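PDB 4YN8: response regulator ChrA from Corynebacterium diphtheriae, which probably binds DNA to regulate transcription, as the response regulator of a haem-sensing two-component system. Local coordinates for residues 10-15 and 19-24. The protein carries 1 engineered substitution. Numbering follows the deposited sequence.
Sequences LIDDHP and AGLRSI. With MG (magnesium ion), chain F.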
ATOM      1  N   LEU A  10       4.042 -16.332 -13.623  1.00  7.93           N
ATOM      2  CA  LEU A  10       4.112 -16.145 -12.173  1.00  8.29           C
ATOM      3  C   LEU A  10       5.343 -15.340 -11.864  1.00  8.35           C
ATOM      4  O   LEU A  10       6.447 -15.747 -12.228  1.00  8.77           O
ATOM      5  CB  LEU A  10       4.230 -17.509 -11.506  1.00  8.79           C
ATOM      6  CG  LEU A  10       4.475 -17.506  -9.995  1.00  9.14           C
ATOM      7  CD1 LEU A  10       3.274 -16.880  -9.329  1.00  9.56           C
ATOM      8  CD2 LEU A  10       4.657 -18.935  -9.555  1.00  9.94           C
ATOM      9  N   ILE A  11       5.170 -14.237 -11.153  1.00  8.83           N
ATOM     10  CA  ILE A  11       6.228 -13.248 -10.931  1.00  8.44           C
ATOM     11  C   ILE A  11       6.364 -13.009  -9.432  1.00  9.35           C
ATOM     12  O   ILE A  11       5.366 -12.712  -8.753  1.00  9.44           O
ATOM     13  CB  ILE A  11       5.880 -11.952 -11.634  1.00  8.92           C
ATOM     14  CG1 ILE A  11       5.597 -12.247 -13.108  1.00  9.76           C
ATOM     15  CG2 ILE A  11       7.027 -10.939 -11.507  1.00  8.96           C
ATOM     16  CD1 ILE A  11       5.441 -11.013 -13.968  1.00 10.72           C
ATOM     17  N   ASP A  12       7.579 -13.181  -8.923  1.00  8.77           N
ATOM     18  CA  ASP A  12       7.872 -12.959  -7.502  1.00 10.31           C
ATOM     19  C   ASP A  12       9.378 -12.912  -7.388  1.00  9.56           C
ATOM     20  O   ASP A  12      10.062 -13.772  -7.954  1.00 10.03           O
ATOM     21  CB  ASP A  12       7.313 -14.136  -6.673  1.00 11.66           C
ATOM     22  CG  ASP A  12       7.406 -13.928  -5.175  1.00 13.95           C
ATOM     23  OD1 ASP A  12       8.333 -13.267  -4.634  1.00 13.07           O
ATOM     24  OD2 ASP A  12       6.483 -14.475  -4.527  1.00 19.76           O
ATOM     25  N   ASP A  13       9.875 -11.966  -6.608  1.00 10.22           N
ATOM     26  CA  ASP A  13      11.329 -11.808  -6.450  0.50 11.11           C
ATOM     27  C   ASP A  13      11.951 -12.820  -5.511  1.00 11.87           C
ATOM     28  O   ASP A  13      13.210 -12.897  -5.407  1.00 11.81           O
ATOM     29  CB  ASP A  13      11.657 -10.424  -5.944  0.50 11.41           C
ATOM     30  CG  ASP A  13      13.157 -10.127  -5.987  0.50 13.18           C
ATOM     31  OD1 ASP A  13      13.792 -10.408  -7.027  0.50 12.30           O
ATOM     32  OD2 ASP A  13      13.658  -9.607  -4.974  0.50 14.59           O
ATOM     33  N   HIS A  14      11.113 -13.555  -4.805  1.00 12.45           N
ATOM     34  CA  HIS A  14      11.541 -14.532  -3.790  1.00 12.89           C
ATOM     35  C   HIS A  14      11.333 -15.932  -4.223  1.00 11.63           C
ATOM     36  O   HIS A  14      10.231 -16.443  -4.140  1.00 11.62           O
ATOM     37  CB  HIS A  14      10.824 -14.202  -2.465  1.00 14.48           C
ATOM     38  CG  HIS A  14      10.995 -12.786  -2.087  1.00 15.94           C
ATOM     39  ND1 HIS A  14      10.048 -11.799  -2.358  1.00 20.00           N
ATOM     40  CD2 HIS A  14      12.080 -12.151  -1.625  1.00 16.68           C
ATOM     41  CE1 HIS A  14      10.559 -10.630  -2.018  1.00 19.02           C
ATOM     42  NE2 HIS A  14      11.795 -10.823  -1.595  1.00 17.98           N
ATOM     43  N   PRO A  15      12.405 -16.592  -4.747  1.00 11.85           N
ATOM     44  CA  PRO A  15      12.210 -17.927  -5.411  1.00 11.75           C
ATOM     45  C   PRO A  15      11.682 -19.010  -4.473  1.00 12.23           C
ATOM     46  O   PRO A  15      10.956 -19.902  -4.896  1.00 13.04           O
ATOM     47  CB  PRO A  15      13.617 -18.273  -5.906  1.00 12.85           C
ATOM     48  CG  PRO A  15      14.506 -17.445  -5.081  1.00 13.53           C
ATOM     49  CD  PRO A  15      13.816 -16.144  -4.850  1.00 12.28           C
ATOM     50  N   ALA A  19       8.308 -20.781  -5.708  1.00 12.75           N
ATOM     51  CA  ALA A  19       8.250 -22.222  -5.947  1.00 12.99           C
ATOM     52  C   ALA A  19       7.033 -22.853  -5.284  1.00 12.91           C
ATOM     53  O   ALA A  19       6.432 -23.766  -5.846  1.00 12.28           O
ATOM     54  CB  ALA A  19       9.554 -22.896  -5.477  1.00 13.74           C
ATOM     55  N   GLY A  20       6.650 -22.357  -4.121  1.00 12.59           N
ATOM     56  CA  GLY A  20       5.470 -22.916  -3.409  1.00 13.62           C
ATOM     57  C   GLY A  20       4.208 -22.592  -4.196  1.00 13.10           C
ATOM     58  O   GLY A  20       3.290 -23.416  -4.343  1.00 12.96           O
ATOM     59  N   LEU A  21       4.164 -21.362  -4.710  1.00 12.46           N
ATOM     60  CA  LEU A  21       2.988 -20.896  -5.474  1.00 12.20           C
ATOM     61  C   LEU A  21       2.887 -21.632  -6.801  1.00 11.60           C
ATOM     62  O   LEU A  21       1.807 -22.008  -7.234  1.00 10.77           O
ATOM     63  CB  LEU A  21       3.083 -19.381  -5.715  1.00 12.77           C
ATOM     64  CG  LEU A  21       2.836 -18.503  -4.470  1.00 13.51           C
ATOM     65  CD1 LEU A  21       3.202 -17.065  -4.739  1.00 13.87           C
ATOM     66  CD2 LEU A  21       1.394 -18.585  -3.997  1.00 15.48           C
ATOM     67  N   ARG A  22       4.032 -21.870  -7.413  1.00 12.01           N
ATOM     68  CA  ARG A  22       4.085 -22.621  -8.667  0.50 13.31           C
ATOM     69  C   ARG A  22       3.539 -24.022  -8.455  1.00 13.58           C
ATOM     70  O   ARG A  22       2.760 -24.511  -9.270  1.00 13.09           O
ATOM     71  CB  ARG A  22       5.506 -22.733  -9.231  0.50 14.75           C
ATOM     72  CG  ARG A  22       5.518 -23.489 -10.573  0.50 16.72           C
ATOM     73  CD  ARG A  22       6.677 -24.458 -10.745  0.50 18.58           C
ATOM     74  NE  ARG A  22       6.720 -25.511  -9.733  0.50 20.80           N
ATOM     75  CZ  ARG A  22       6.255 -26.759  -9.856  0.50 21.11           C
ATOM     76  NH1 ARG A  22       5.636 -27.195 -10.959  0.50 19.84           N
ATOM     77  NH2 ARG A  22       6.391 -27.569  -8.814  0.50 22.26           N
ATOM     78  N   SER A  23       3.970 -24.665  -7.381  1.00 14.17           N
ATOM     79  CA  SER A  23       3.537 -26.037  -7.123  0.50 15.25           C
ATOM     80  C   SER A  23       2.023 -26.087  -6.958  1.00 14.48           C
ATOM     81  O   SER A  23       1.357 -26.947  -7.543  1.00 14.06           O
ATOM     82  CB  SER A  23       4.257 -26.584  -5.891  0.50 16.44           C
ATOM     83  OG  SER A  23       5.590 -26.862  -6.245  0.50 18.86           O
ATOM     84  N   ILE A  24       1.471 -25.121  -6.228  1.00 13.25           N
ATOM     85  CA  ILE A  24       0.032 -25.053  -6.055  1.00 12.74           C
ATOM     86  C   ILE A  24      -0.696 -24.810  -7.369  1.00 11.74           C
ATOM     87  O   ILE A  24      -1.685 -25.490  -7.704  1.00 11.82           O
ATOM     88  CB  ILE A  24      -0.375 -23.971  -5.062  1.00 13.53           C
ATOM     89  CG1 ILE A  24       0.127 -24.300  -3.657  1.00 14.19           C
ATOM     90  CG2 ILE A  24      -1.884 -23.848  -5.058  1.00 13.97           C
ATOM     91  CD1 ILE A  24       0.145 -23.107  -2.733  1.00 15.86           C
TER
HETATM   92 MG    MG F 204       7.802 -11.824  -3.165  1.00 18.98          MG
HETATM   93  O   HOH W   1       7.299 -10.482  -1.777  1.00 17.47           O
HETATM   94  O   HOH W   2       8.306 -10.456  -4.804  0.50  5.31           O
HETATM   95  O   HOH W   3       7.293 -13.607  -2.271  1.00 18.37           O
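Apolar packing of L10 against L21 and R22, joined at the surface by the first turn of a helix, lays helix 15-26 over the end of strand 6-11 in the receiver domain, the chain passing between them through the D12-H14 loop. L10 sends CG away from its backbone N (chi1 173°), which carries the CD2 methyl up to the helix backbone, 3.7 Å from R22 N. The same methyl lies 4.2 Å from L21 CB and 3.9 Å from R22 CB, and so rests against the bases of two consecutive helical side chains. Beyond its CB, R22 turns away, and in one of its two conformers its guanidinium forms a salt bridge with D26.

L21 reaches towards the metal site: its CD1 comes within 4.2 Å of D12 OD2, the two side chains crossing at about a right angle. This apolar flank adjoins a carboxylate whose other oxygen, OD1, binds magnesium at 2.1 Å. D12 OD1 also accepts a hydrogen bond from H14 N, 2.8 Å long, closing an Asx turn; the N-H arrives from above the carboxylate plane, 39° out of it. The turn is consistent with H14, at the N-cap position, reaching the same ion, which its ND1 binds at 2.4 Å. Three waters and D54 complete the coordination. D12 and D54 are the aspartates expected in the magnesium-binding acidic pocket of CheY-like receivers, here joined by a histidine ligand.

In the first turn of helix 15-26, A19 N donates to P15 O over 2.9 Å.

The contact forms the first half of the beta-alpha-beta unit 6-11, 15-26, 31-37. Strand 6-11 runs between parallel strands 31-37 and 50-53, L10 also packing on V52, while I24 packs against E107 and L110 of helix 107-119.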